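Side-chain contacts in cryptic loci regulator 2 (Schizosaccharomyces pombe 972h-, PDB 5IKJ), which is required for histone deacetylation at the mating-type region and centromere, nucleosome positioning at heterochromatic loci and silencing by the SHREC repressor complex: residues Cys292-Leu295 and Tyr300-Asp303; Trp334-Ile339 and Asp423-Gln428; Ser430-Ile435 and Lys457-Arg462; Ser470-Arg475 and Tyr496-Val501. All coordinates share one frame; numbering follows the deposited sequence.

Interaction 1: residues Cys292-Leu295 and Tyr300-Asp303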
loop_
_atom_site.group_PDB
_atom_site.type_symbol
_atom_site.label_atom_id
_atom_site.label_comp_id
_atom_site.label_asym_id
_atom_site.label_seq_id
_atom_site.Cartn_x
_atom_site.Cartn_y
_atom_site.Cartn_z
ATOM N N CYS A 292 -18.863 6.479 -4.587
ATOM C CA CYS A 292 -18.842 5.828 -5.883
ATOM C C CYS A 292 -19.203 6.803 -6.995
ATOM O O CYS A 292 -19.623 7.939 -6.761
ATOM C CB CYS A 292 -19.802 4.636 -5.898
ATOM S SG CYS A 292 -19.586 3.529 -4.493
ATOM N N LYS A 293 -19.021 6.322 -8.223
ATOM C CA LYS A 293 -19.367 7.045 -9.439
ATOM C C LYS A 293 -20.144 6.090 -10.328
ATOM O O LYS A 293 -19.606 5.060 -10.747
ATOM C CB LYS A 293 -18.106 7.552 -10.153
ATOM C CG LYS A 293 -18.300 7.981 -11.609
ATOM C CD LYS A 293 -19.188 9.208 -11.733
ATOM C CE LYS A 293 -19.174 9.755 -13.155
ATOM N NZ LYS A 293 -19.534 8.721 -14.164
ATOM N N GLN A 294 -21.403 6.415 -10.604
ATOM C CA GLN A 294 -22.194 5.567 -11.482
ATOM C C GLN A 294 -21.552 5.509 -12.862
ATOM O O GLN A 294 -20.989 6.492 -13.352
ATOM C CB GLN A 294 -23.631 6.081 -11.588
ATOM C CG GLN A 294 -24.547 5.155 -12.375
ATOM C CD GLN A 294 -26.008 5.554 -12.284
ATOM O OE1 GLN A 294 -26.392 6.363 -11.440
ATOM N NE2 GLN A 294 -26.832 4.983 -13.155
ATOM N N LEU A 295 -21.632 4.338 -13.486
ATOM C CA LEU A 295 -21.041 4.107 -14.797
ATOM C C LEU A 295 -22.129 4.184 -15.858
ATOM O O LEU A 295 -23.135 3.471 -15.777
ATOM C CB LEU A 295 -20.331 2.753 -14.839
ATOM C CG LEU A 295 -19.131 2.646 -13.893
ATOM C CD1 LEU A 295 -18.655 1.208 -13.767
ATOM C CD2 LEU A 295 -17.989 3.545 -14.357
ATOM N N TYR A 300 -22.907 11.003 -8.722
ATOM C CA TYR A 300 -22.101 10.572 -7.594
ATOM C C TYR A 300 -23.014 9.974 -6.531
ATOM O O TYR A 300 -24.172 10.376 -6.386
ATOM C CB TYR A 300 -21.314 11.740 -6.993
ATOM C CG TYR A 300 -20.485 12.551 -7.968
ATOM C CD1 TYR A 300 -20.199 12.083 -9.247
ATOM C CD2 TYR A 300 -19.978 13.792 -7.600
ATOM C CE1 TYR A 300 -19.437 12.833 -10.129
ATOM C CE2 TYR A 300 -19.216 14.544 -8.471
ATOM C CZ TYR A 300 -18.948 14.061 -9.733
ATOM O OH TYR A 300 -18.189 14.812 -10.603
ATOM N N TYR A 301 -22.484 9.007 -5.782
ATOM C CA TYR A 301 -23.214 8.413 -4.660
ATOM C C TYR A 301 -22.233 8.274 -3.500
ATOM O O TYR A 301 -21.370 7.393 -3.508
ATOM C CB TYR A 301 -23.837 7.074 -5.039
ATOM C CG TYR A 301 -25.088 7.210 -5.880
ATOM C CD1 TYR A 301 -26.217 7.848 -5.377
ATOM C CD2 TYR A 301 -25.144 6.698 -7.170
ATOM C CE1 TYR A 301 -27.363 7.978 -6.136
ATOM C CE2 TYR A 301 -26.289 6.823 -7.936
ATOM C CZ TYR A 301 -27.393 7.462 -7.414
ATOM O OH TYR A 301 -28.535 7.590 -8.170
ATOM N N PHE A 302 -22.371 9.150 -2.511
ATOM C CA PHE A 302 -21.468 9.188 -1.374
ATOM C C PHE A 302 -22.038 8.395 -0.202
ATOM O O PHE A 302 -23.233 8.097 -0.138
ATOM C CB PHE A 302 -21.212 10.632 -0.945
ATOM C CG PHE A 302 -20.703 11.513 -2.049
ATOM C CD1 PHE A 302 -21.581 12.094 -2.950
ATOM C CD2 PHE A 302 -19.348 11.768 -2.181
ATOM C CE1 PHE A 302 -21.117 12.907 -3.964
ATOM C CE2 PHE A 302 -18.878 12.581 -3.195
ATOM C CZ PHE A 302 -19.764 13.151 -4.088
ATOM N N ASP A 303 -21.155 8.055 0.736
ATOM C CA ASP A 303 -21.536 7.416 1.994
ATOM C C ASP A 303 -22.313 6.122 1.739
ATOM O O ASP A 303 -23.443 5.939 2.197
ATOM C CB ASP A 303 -22.345 8.382 2.866
ATOM C CG ASP A 303 -22.728 7.781 4.205
ATOM O OD1 ASP A 303 -21.927 7.001 4.761
ATOM O OD2 ASP A 303 -23.834 8.086 4.697
#

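Interaction 2: residues Trp334-Ile339 and Asp423-Gln428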
loop_
_atom_site.group_PDB
_atom_site.type_symbol
_atom_site.label_atom_id
_atom_site.label_comp_id
_atom_site.label_asym_id
_atom_site.label_seq_id
_atom_site.Cartn_x
_atom_site.Cartn_y
_atom_site.Cartn_z
ATOM N N TRP A 334 -7.807 -5.510 -18.091
ATOM C CA TRP A 334 -6.924 -5.809 -16.973
ATOM C C TRP A 334 -5.651 -4.997 -17.148
ATOM O O TRP A 334 -5.249 -4.690 -18.273
ATOM C CB TRP A 334 -6.600 -7.306 -16.878
ATOM C CG TRP A 334 -5.889 -7.864 -18.078
ATOM C CD1 TRP A 334 -6.462 -8.373 -19.207
ATOM C CD2 TRP A 334 -4.472 -7.980 -18.261
ATOM N NE1 TRP A 334 -5.491 -8.795 -20.083
ATOM C CE2 TRP A 334 -4.261 -8.565 -19.526
ATOM C CE3 TRP A 334 -3.362 -7.644 -17.480
ATOM C CZ2 TRP A 334 -2.985 -8.822 -20.027
ATOM C CZ3 TRP A 334 -2.096 -7.899 -17.980
ATOM C CH2 TRP A 334 -1.920 -8.482 -19.241
ATOM N N ASN A 335 -5.025 -4.643 -16.027
ATOM C CA ASN A 335 -3.792 -3.867 -16.075
ATOM C C ASN A 335 -2.954 -4.141 -14.837
ATOM O O ASN A 335 -3.464 -4.093 -13.713
ATOM C CB ASN A 335 -4.090 -2.366 -16.197
ATOM C CG ASN A 335 -4.955 -1.843 -15.066
ATOM O OD1 ASN A 335 -6.132 -2.186 -14.961
ATOM N ND2 ASN A 335 -4.381 -0.988 -14.227
ATOM N N LEU A 336 -1.671 -4.431 -15.052
ATOM C CA LEU A 336 -0.722 -4.534 -13.957
ATOM C C LEU A 336 -0.391 -3.146 -13.420
ATOM O O LEU A 336 -0.485 -2.143 -14.132
ATOM C CB LEU A 336 0.563 -5.223 -14.424
ATOM C CG LEU A 336 0.531 -6.726 -14.707
ATOM C CD1 LEU A 336 1.634 -7.085 -15.689
ATOM C CD2 LEU A 336 0.693 -7.519 -13.420
ATOM N N PHE A 337 0.006 -3.094 -12.151
ATOM C CA PHE A 337 0.434 -1.842 -11.544
ATOM C C PHE A 337 1.363 -2.139 -10.377
ATOM O O PHE A 337 1.349 -3.231 -9.805
ATOM C CB PHE A 337 -0.762 -1.004 -11.069
ATOM C CG PHE A 337 -1.667 -1.722 -10.109
ATOM C CD1 PHE A 337 -1.379 -1.754 -8.755
ATOM C CD2 PHE A 337 -2.809 -2.357 -10.561
ATOM C CE1 PHE A 337 -2.211 -2.413 -7.871
ATOM C CE2 PHE A 337 -3.648 -3.016 -9.682
ATOM C CZ PHE A 337 -3.348 -3.044 -8.335
ATOM N N GLY A 338 2.177 -1.145 -10.032
ATOM C CA GLY A 338 3.021 -1.227 -8.858
ATOM C C GLY A 338 4.242 -2.103 -9.032
ATOM O O GLY A 338 4.462 -3.034 -8.249
ATOM N N ILE A 339 5.054 -1.815 -10.050
ATOM C CA ILE A 339 6.281 -2.569 -10.255
ATOM C C ILE A 339 7.241 -2.292 -9.107
ATOM O O ILE A 339 7.315 -1.169 -8.591
ATOM C CB ILE A 339 6.910 -2.212 -11.613
ATOM C CG1 ILE A 339 8.014 -3.210 -11.970
ATOM C CG2 ILE A 339 7.459 -0.791 -11.597
ATOM C CD1 ILE A 339 8.461 -3.135 -13.418
ATOM N N ASP A 423 6.856 -13.477 -21.009
ATOM C CA ASP A 423 5.917 -12.358 -20.970
ATOM C C ASP A 423 4.560 -12.742 -20.390
ATOM O O ASP A 423 3.573 -12.033 -20.610
ATOM C CB ASP A 423 5.723 -11.741 -22.361
ATOM C CG ASP A 423 6.992 -11.122 -22.907
ATOM O OD1 ASP A 423 7.858 -10.732 -22.097
ATOM O OD2 ASP A 423 7.122 -11.020 -24.146
ATOM N N ILE A 424 4.484 -13.837 -19.639
ATOM C CA ILE A 424 3.226 -14.329 -19.088
ATOM C C ILE A 424 3.109 -13.864 -17.643
ATOM O O ILE A 424 4.067 -13.969 -16.868
ATOM C CB ILE A 424 3.140 -15.863 -19.189
ATOM C CG1 ILE A 424 3.126 -16.283 -20.663
ATOM C CG2 ILE A 424 1.899 -16.387 -18.464
ATOM C CD1 ILE A 424 3.140 -17.782 -20.894
ATOM N N VAL A 425 1.937 -13.341 -17.286
ATOM C CA VAL A 425 1.663 -12.950 -15.907
ATOM C C VAL A 425 1.443 -14.211 -15.081
ATOM O O VAL A 425 0.569 -15.029 -15.393
ATOM C CB VAL A 425 0.445 -12.018 -15.836
ATOM C CG1 VAL A 425 0.129 -11.639 -14.392
ATOM C CG2 VAL A 425 0.678 -10.766 -16.675
ATOM N N CYS A 426 2.232 -14.374 -14.022
ATOM C CA CYS A 426 2.170 -15.555 -13.172
ATOM C C CYS A 426 1.788 -15.171 -11.751
ATOM O O CYS A 426 2.273 -14.169 -11.213
ATOM C CB CYS A 426 3.511 -16.296 -13.150
ATOM S SG CYS A 426 4.130 -16.769 -14.768
ATOM N N PHE A 427 0.914 -15.976 -11.152
ATOM C CA PHE A 427 0.580 -15.884 -9.736
ATOM C C PHE A 427 1.257 -17.028 -8.994
ATOM O O PHE A 427 1.072 -18.196 -9.351
ATOM C CB PHE A 427 -0.933 -15.957 -9.523
ATOM C CG PHE A 427 -1.651 -14.658 -9.747
ATOM C CD1 PHE A 427 -1.511 -13.961 -10.935
ATOM C CD2 PHE A 427 -2.494 -14.149 -8.773
ATOM C CE1 PHE A 427 -2.185 -12.770 -11.138
ATOM C CE2 PHE A 427 -3.169 -12.961 -8.970
ATOM C CZ PHE A 427 -3.016 -12.271 -10.153
ATOM N N GLN A 428 2.032 -16.694 -7.967
ATOM C CA GLN A 428 2.678 -17.686 -7.116
ATOM C C GLN A 428 2.116 -17.569 -5.708
ATOM O O GLN A 428 2.041 -16.465 -5.157
ATOM C CB GLN A 428 4.200 -17.503 -7.095
ATOM C CG GLN A 428 4.932 -18.541 -6.249
ATOM C CD GLN A 428 6.367 -18.157 -5.960
ATOM O OE1 GLN A 428 7.163 -17.948 -6.876
ATOM N NE2 GLN A 428 6.704 -18.056 -4.679
#

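Interaction 3: residues Ser430-Ile435 and Lys457-Arg462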
loop_
_atom_site.group_PDB
_atom_site.type_symbol
_atom_site.label_atom_id
_atom_site.label_comp_id
_atom_site.label_asym_id
_atom_site.label_seq_id
_atom_site.Cartn_x
_atom_site.Cartn_y
_atom_site.Cartn_z
ATOM N N SER A 430 0.497 -20.197 -2.051
ATOM C CA SER A 430 0.095 -21.460 -1.454
ATOM C C SER A 430 -1.395 -21.698 -1.669
ATOM O O SER A 430 -2.190 -20.758 -1.748
ATOM C CB SER A 430 0.415 -21.473 0.042
ATOM O OG SER A 430 -0.016 -20.273 0.663
ATOM N N LEU A 431 -1.764 -22.972 -1.758
ATOM C CA LEU A 431 -3.132 -23.387 -2.032
ATOM C C LEU A 431 -3.779 -23.904 -0.755
ATOM O O LEU A 431 -3.157 -24.648 0.009
ATOM C CB LEU A 431 -3.162 -24.472 -3.113
ATOM C CG LEU A 431 -2.381 -24.141 -4.390
ATOM C CD1 LEU A 431 -2.369 -25.332 -5.333
ATOM C CD2 LEU A 431 -2.961 -22.914 -5.080
ATOM N N TRP A 432 -5.031 -23.509 -0.531
ATOM C CA TRP A 432 -5.740 -23.823 0.699
ATOM C C TRP A 432 -7.129 -24.360 0.388
ATOM O O TRP A 432 -7.660 -24.185 -0.711
ATOM C CB TRP A 432 -5.882 -22.589 1.600
ATOM C CG TRP A 432 -4.587 -21.990 2.038
ATOM C CD1 TRP A 432 -3.654 -21.381 1.250
ATOM C CD2 TRP A 432 -4.087 -21.924 3.377
ATOM N NE1 TRP A 432 -2.599 -20.948 2.017
ATOM C CE2 TRP A 432 -2.841 -21.268 3.326
ATOM C CE3 TRP A 432 -4.570 -22.358 4.614
ATOM C CZ2 TRP A 432 -2.072 -21.039 4.464
ATOM C CZ3 TRP A 432 -3.806 -22.131 5.741
ATOM C CH2 TRP A 432 -2.571 -21.477 5.659
ATOM N N THR A 433 -7.712 -25.015 1.388
ATOM C CA THR A 433 -9.119 -25.377 1.388
ATOM C C THR A 433 -9.771 -24.788 2.632
ATOM O O THR A 433 -9.114 -24.584 3.657
ATOM C CB THR A 433 -9.316 -26.902 1.363
ATOM O OG1 THR A 433 -10.693 -27.204 1.106
ATOM C CG2 THR A 433 -8.902 -27.537 2.688
ATOM N N GLN A 434 -11.068 -24.510 2.535
ATOM C CA GLN A 434 -11.831 -23.962 3.648
ATOM C C GLN A 434 -12.946 -24.927 4.020
ATOM O O GLN A 434 -13.564 -25.545 3.148
ATOM C CB GLN A 434 -12.414 -22.587 3.303
ATOM C CG GLN A 434 -13.485 -22.608 2.224
ATOM C CD GLN A 434 -13.883 -21.216 1.770
ATOM O OE1 GLN A 434 -14.018 -20.957 0.574
ATOM N NE2 GLN A 434 -14.083 -20.312 2.724
ATOM N N ILE A 435 -13.197 -25.053 5.320
ATOM C CA ILE A 435 -14.200 -25.969 5.849
ATOM C C ILE A 435 -15.145 -25.173 6.736
ATOM O O ILE A 435 -14.710 -24.565 7.722
ATOM C CB ILE A 435 -13.567 -27.125 6.641
ATOM C CG1 ILE A 435 -12.541 -27.867 5.779
ATOM C CG2 ILE A 435 -14.639 -28.088 7.135
ATOM C CD1 ILE A 435 -11.120 -27.369 5.950
ATOM N N LYS A 457 -1.640 -19.628 14.576
ATOM C CA LYS A 457 -0.290 -19.079 14.488
ATOM C C LYS A 457 0.131 -18.881 13.036
ATOM O O LYS A 457 0.622 -17.811 12.659
ATOM C CB LYS A 457 0.704 -20.008 15.189
ATOM C CG LYS A 457 0.726 -19.931 16.706
ATOM C CD LYS A 457 1.405 -21.170 17.281
ATOM C CE LYS A 457 1.195 -21.315 18.779
ATOM N NZ LYS A 457 1.532 -22.693 19.234
ATOM N N GLU A 458 -0.060 -19.905 12.207
ATOM C CA GLU A 458 0.493 -19.941 10.861
ATOM C C GLU A 458 -0.438 -19.348 9.809
ATOM O O GLU A 458 -0.120 -19.411 8.617
ATOM C CB GLU A 458 0.841 -21.382 10.479
ATOM C CG GLU A 458 2.043 -21.944 11.217
ATOM C CD GLU A 458 2.553 -23.232 10.599
ATOM O OE1 GLU A 458 3.560 -23.776 11.099
ATOM O OE2 GLU A 458 1.950 -23.697 9.611
ATOM N N LEU A 459 -1.574 -18.779 10.215
ATOM C CA LEU A 459 -2.439 -18.152 9.229
ATOM C C LEU A 459 -2.113 -16.668 9.097
ATOM O O LEU A 459 -1.613 -16.050 10.042
ATOM C CB LEU A 459 -3.905 -18.304 9.628
ATOM C CG LEU A 459 -4.495 -19.714 9.640
ATOM C CD1 LEU A 459 -5.906 -19.678 10.194
ATOM C CD2 LEU A 459 -4.488 -20.316 8.252
ATOM N N PRO A 460 -2.373 -16.064 7.940
ATOM C CA PRO A 460 -2.339 -14.602 7.861
ATOM C C PRO A 460 -3.449 -13.991 8.700
ATOM O O PRO A 460 -4.476 -14.615 8.976
ATOM C CB PRO A 460 -2.539 -14.312 6.368
ATOM C CG PRO A 460 -3.144 -15.552 5.805
ATOM C CD PRO A 460 -2.602 -16.681 6.623
ATOM N N ARG A 461 -3.223 -12.742 9.113
ATOM C CA ARG A 461 -4.169 -12.071 9.998
ATOM C C ARG A 461 -5.578 -12.091 9.420
ATOM O O ARG A 461 -6.559 -12.266 10.152
ATOM C CB ARG A 461 -3.717 -10.633 10.247
ATOM C CG ARG A 461 -4.400 -9.970 11.428
ATOM C CD ARG A 461 -5.102 -8.692 11.016
ATOM N NE ARG A 461 -5.859 -8.110 12.119
ATOM C CZ ARG A 461 -6.810 -7.192 11.974
ATOM N NH1 ARG A 461 -7.136 -6.749 10.766
ATOM N NH2 ARG A 461 -7.443 -6.719 13.038
ATOM N N ARG A 462 -5.696 -11.914 8.102
ATOM C CA ARG A 462 -7.006 -11.915 7.459
ATOM C C ARG A 462 -7.768 -13.200 7.763
ATOM O O ARG A 462 -8.949 -13.162 8.127
ATOM C CB ARG A 462 -6.832 -11.724 5.951
ATOM C CG ARG A 462 -8.115 -11.732 5.137
ATOM C CD ARG A 462 -7.788 -11.541 3.664
ATOM N NE ARG A 462 -8.968 -11.354 2.826
ATOM C CZ ARG A 462 -8.921 -11.168 1.509
ATOM N NH1 ARG A 462 -7.753 -11.148 0.879
ATOM N NH2 ARG A 462 -10.040 -11.004 0.818
#

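Interaction 4: residues Ser470-Arg475 and Tyr496-Val501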
loop_
_atom_site.group_PDB
_atom_site.type_symbol
_atom_site.label_atom_id
_atom_site.label_comp_id
_atom_site.label_asym_id
_atom_site.label_seq_id
_atom_site.Cartn_x
_atom_site.Cartn_y
_atom_site.Cartn_z
ATOM N N SER A 470 -16.336 -16.531 12.232
ATOM C CA SER A 470 -17.196 -17.476 11.537
ATOM C C SER A 470 -16.831 -18.887 11.970
ATOM O O SER A 470 -15.823 -19.114 12.645
ATOM C CB SER A 470 -17.076 -17.333 10.016
ATOM O OG SER A 470 -15.796 -17.742 9.564
ATOM N N ASN A 471 -17.673 -19.839 11.579
ATOM C CA ASN A 471 -17.392 -21.255 11.801
ATOM C C ASN A 471 -16.699 -21.861 10.585
ATOM O O ASN A 471 -17.127 -22.870 10.026
ATOM C CB ASN A 471 -18.682 -21.998 12.131
ATOM C CG ASN A 471 -19.348 -21.479 13.392
ATOM O OD1 ASN A 471 -20.543 -21.184 13.399
ATOM N ND2 ASN A 471 -18.574 -21.359 14.466
ATOM N N THR A 472 -15.606 -21.222 10.172
ATOM C CA THR A 472 -14.862 -21.602 8.979
ATOM C C THR A 472 -13.415 -21.883 9.359
ATOM O O THR A 472 -12.799 -21.109 10.099
ATOM C CB THR A 472 -14.942 -20.502 7.916
ATOM O OG1 THR A 472 -16.309 -20.316 7.526
ATOM C CG2 THR A 472 -14.116 -20.867 6.689
ATOM N N TYR A 473 -12.883 -22.988 8.842
ATOM C CA TYR A 473 -11.549 -23.474 9.166
ATOM C C TYR A 473 -10.748 -23.614 7.879
ATOM O O TYR A 473 -11.288 -24.021 6.845
ATOM C CB TYR A 473 -11.652 -24.818 9.903
ATOM C CG TYR A 473 -10.343 -25.477 10.269
ATOM C CD1 TYR A 473 -9.510 -24.930 11.237
ATOM C CD2 TYR A 473 -9.960 -26.671 9.674
ATOM C CE1 TYR A 473 -8.319 -25.543 11.582
ATOM C CE2 TYR A 473 -8.776 -27.291 10.014
ATOM C CZ TYR A 473 -7.958 -26.724 10.967
ATOM O OH TYR A 473 -6.777 -27.343 11.304
ATOM N N PHE A 474 -9.462 -23.270 7.938
ATOM C CA PHE A 474 -8.613 -23.219 6.755
ATOM C C PHE A 474 -7.408 -24.133 6.924
ATOM O O PHE A 474 -6.791 -24.171 7.994
ATOM C CB PHE A 474 -8.150 -21.784 6.476
ATOM C CG PHE A 474 -9.279 -20.816 6.246
ATOM C CD1 PHE A 474 -9.916 -20.754 5.018
ATOM C CD2 PHE A 474 -9.699 -19.967 7.257
ATOM C CE1 PHE A 474 -10.953 -19.866 4.803
ATOM C CE2 PHE A 474 -10.737 -19.078 7.047
ATOM C CZ PHE A 474 -11.363 -19.028 5.818
ATOM N N ARG A 475 -7.075 -24.864 5.859
ATOM C CA ARG A 475 -5.946 -25.782 5.851
ATOM C C ARG A 475 -5.184 -25.649 4.542
ATOM O O ARG A 475 -5.788 -25.521 3.473
ATOM C CB ARG A 475 -6.393 -27.239 6.022
ATOM C CG ARG A 475 -6.396 -27.735 7.453
ATOM C CD ARG A 475 -6.488 -29.256 7.518
ATOM N NE ARG A 475 -7.472 -29.799 6.581
ATOM C CZ ARG A 475 -7.192 -30.282 5.372
ATOM N NH1 ARG A 475 -5.945 -30.307 4.920
ATOM N NH2 ARG A 475 -8.169 -30.750 4.606
ATOM N N TYR A 496 -13.746 -13.992 -1.359
ATOM C CA TYR A 496 -14.407 -13.114 -0.408
ATOM C C TYR A 496 -14.700 -13.863 0.884
ATOM O O TYR A 496 -14.958 -15.071 0.880
ATOM C CB TYR A 496 -15.709 -12.548 -0.987
ATOM C CG TYR A 496 -15.518 -11.662 -2.197
ATOM C CD1 TYR A 496 -15.119 -10.340 -2.058
ATOM C CD2 TYR A 496 -15.748 -12.144 -3.476
ATOM C CE1 TYR A 496 -14.948 -9.526 -3.161
ATOM C CE2 TYR A 496 -15.581 -11.339 -4.584
ATOM C CZ TYR A 496 -15.181 -10.031 -4.420
ATOM O OH TYR A 496 -15.011 -9.221 -5.519
ATOM N N GLU A 497 -14.658 -13.129 1.991
ATOM C CA GLU A 497 -14.951 -13.716 3.286
ATOM C C GLU A 497 -16.341 -14.354 3.243
ATOM O O GLU A 497 -17.213 -13.909 2.489
ATOM C CB GLU A 497 -14.871 -12.656 4.388
ATOM C CG GLU A 497 -13.460 -12.120 4.651
ATOM C CD GLU A 497 -12.960 -11.204 3.549
ATOM O OE1 GLU A 497 -13.762 -10.840 2.663
ATOM O OE2 GLU A 497 -11.763 -10.848 3.567
ATOM N N PRO A 498 -16.573 -15.409 4.029
ATOM C CA PRO A 498 -17.814 -16.184 3.851
ATOM C C PRO A 498 -19.080 -15.380 4.093
ATOM O O PRO A 498 -20.123 -15.702 3.510
ATOM C CB PRO A 498 -17.660 -17.330 4.861
ATOM C CG PRO A 498 -16.698 -16.823 5.879
ATOM C CD PRO A 498 -15.765 -15.900 5.158
ATOM N N TRP A 499 -19.026 -14.344 4.930
ATOM C CA TRP A 499 -20.186 -13.490 5.156
ATOM C C TRP A 499 -20.333 -12.404 4.098
ATOM O O TRP A 499 -21.369 -11.731 4.064
ATOM C CB TRP A 499 -20.096 -12.829 6.533
ATOM C CG TRP A 499 -18.917 -11.906 6.676
ATOM C CD1 TRP A 499 -18.812 -10.628 6.204
ATOM C CD2 TRP A 499 -17.677 -12.192 7.333
ATOM N NE1 TRP A 499 -17.585 -10.102 6.525
ATOM C CE2 TRP A 499 -16.868 -11.043 7.219
ATOM C CE3 TRP A 499 -17.172 -13.307 8.007
ATOM C CZ2 TRP A 499 -15.584 -10.977 7.755
ATOM C CZ3 TRP A 499 -15.896 -13.241 8.539
ATOM C CH2 TRP A 499 -15.117 -12.085 8.409
ATOM N N PHE A 500 -19.329 -12.229 3.237
ATOM C CA PHE A 500 -19.282 -11.063 2.363
ATOM C C PHE A 500 -20.409 -11.064 1.338
ATOM O O PHE A 500 -20.863 -9.992 0.924
ATOM C CB PHE A 500 -17.926 -11.009 1.658
ATOM C CG PHE A 500 -17.632 -9.690 1.003
ATOM C CD1 PHE A 500 -17.124 -8.634 1.741
ATOM C CD2 PHE A 500 -17.851 -9.510 -0.351
ATOM C CE1 PHE A 500 -16.849 -7.421 1.140
ATOM C CE2 PHE A 500 -17.576 -8.299 -0.956
ATOM C CZ PHE A 500 -17.072 -7.255 -0.210
ATOM N N VAL A 501 -20.873 -12.239 0.913
ATOM C CA VAL A 501 -21.836 -12.338 -0.180
ATOM C C VAL A 501 -22.842 -13.430 0.155
ATOM O O VAL A 501 -22.500 -14.619 0.137
ATOM C CB VAL A 501 -21.164 -12.637 -1.528
ATOM C CG1 VAL A 501 -22.147 -12.399 -2.665
ATOM C CG2 VAL A 501 -19.912 -11.797 -1.709
#

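Interaction 1: residues Cys292-Leu295 and Tyr300-Asp303
Lys293 faces Tyr300 across two antiparallel strands as a non-hydrogen-bonded pair. The lysine bends twice on its way out. CG stands anti to the backbone N (chi1 164°), the bend about CB-CG brings CD to the edge of the Tyr300 ring, 3.9 Å from its CD1, and a second bend, about CD-CE, turns NZ back over its own strand. There NZ donates to Gln294 O at 2.8 Å, almost in line with that carbonyl, and also bonds Asn297 O of the connecting loop and Asn526 O. With an alanine here, the carbonyls of Gln294, Asn297 and Asn526 would probably lose their shared donor, and the Tyr300 ring edge its aliphatic neighbour. The hydroxyl of Tyr300 has partners of its own in Asp531 and Asp529. On the other sheet face, Gln294 and Tyr301 run side by side, amide and ring planes 20° apart, with Gln294 OE1 3.5 Å from Tyr301 CE2 at the ring edge. Cys292 and Tyr301 form the hydrogen-bonded pair, joined by two nearly straight backbone bonds, of which Cys292 N to Tyr301 O is 2.9 Å. Strands 288-294 and 300-304 thus make a beta hairpin at one margin of a five-stranded antiparallel sheet.

Interaction 2: residues Trp334-Ile339 and Asp423-Gln428
Val425 meets Leu336 and Trp334 through a single methyl, CG2, and both contacts across the pair of segments are apolar. In the aliphatic one, Leu336 CD1 lies 3.9 Å from Val425 CG2, the two side chains reaching from opposing strands and passing alongside one another. Val425 has CG1 anti to the backbone N (chi1 178°), which puts CG2 anti to the carbonyl carbon and within range of both partners. In the aromatic-aliphatic one, Trp334 CZ3, on the six-membered part of the indole, comes within 4.2 Å of the same methyl, at an oblique approach to the ring. The backbones stay well apart: the nearest CA pair, Leu336 and Val425, is separated by 9.0 Å, so side chains alone span the distance. Phe488 helps enclose the cluster, packing on Val425 and meeting the Trp334 ring edge-to-face. A second protein chain also contributes: its apolar side chains pack on Trp334 and Leu336, and it hydrogen-bonds with the backbone of Val425. Strands 333-340 and 425-436 belong to one mixed sheet but are not paired with each other, and the apolar contact bridges them where the second chain packs, consistent with the SH3-clan assignment of the Clr2 family.

Interaction 3: residues Ser430-Ile435 and Lys457-Arg462
Trp432 loses the most surface in this contact, and Leu459 is its main partner. The six-membered part of the indole, at CZ3 and CH2, meets the CD2 methyl of Leu459, which arrives obliquely to the ring. The modelled separation is too short to be trusted, so the pairing is read simply as apolar contact. Chi1 of -61° sets Trp432 CG anti to the carbonyl carbon, and the indole reaches from strand 425-436 toward the loop ahead of helix 461-469. NE1 turns back to its own strand, donating to Ser430 OG at 3.0 Å, with the acceptor close to the ring plane and an angle of 156° at hydrogen. Phe411 meets the indole with its ring only about 15° from parallel. A serine in place of Trp432 would probably leave Leu459 without its aromatic neighbour and Ser430 OG without the NE1 donor. Glu458 adds a peripheral contact: the backbone O of Glu458 lies 4.4 Å from Trp432 CH2 near the ring plane, while its carboxylate forms a salt bridge with Lys480. The chemistry implies an apolar join, with the tryptophan's polar atom satisfied inside its own strand.

Interaction 4: residues Ser470-Arg475 and Tyr496-Val501
Pro498 presents its ring atom CG to two hydroxyls, Ser470 OG and Thr472 OG1, each 3.9 Å away, and this atom makes the closest approaches. The separations are those of van der Waals packing. Ser470 holds OG between its backbone N and carbonyl carbon (chi1 68°), a rotation that turns the oxygen toward the proline; that same oxygen is hydrogen-bonded to Val466 O of helix 461-469. Val466 also packs on Pro498, so the helix backs both partners. Thr472 crosses the proline obliquely with its OG1 foremost. The proline is placed by a type I beta turn from Glu497 to Phe500, closed by Phe500 N to Glu497 O at 2.8 Å. Within that turn Glu497 CB sits 3.7 Å above the plane of the Trp499 ring, over its centre, while the Glu497 carboxylate forms a salt bridge with Arg462. The nearest CA pair across the contact, Ser470 and Pro498, is 7.8 Å apart. The geometry is that of a proline-bearing beta turn packed against the junction where helix 461-469 passes into strand 472-476.

Overall arrangement
From the N terminus, interaction 1 comes first and closes the short loop of a hairpin in the five-stranded sheet; its centre is at least 28 Å from those of the others. Interaction 2 then closes a long loop of 83 residues within the mixed sheet. Its second segment adjoins interaction 3 on the same strand, 425-436, and interaction 3 ties that strand to the approach to helix 461-469. Interaction 4 follows, joining the next strand, 472-476, to the turn after strand 491-494. The four loops run in series, neither nested nor crossed. Interactions 3 and 4 touch, with Ile435 N lying 2.7 Å from Tyr473 O in a probable hydrogen bond between neighbouring strands 425-436 and 472-476.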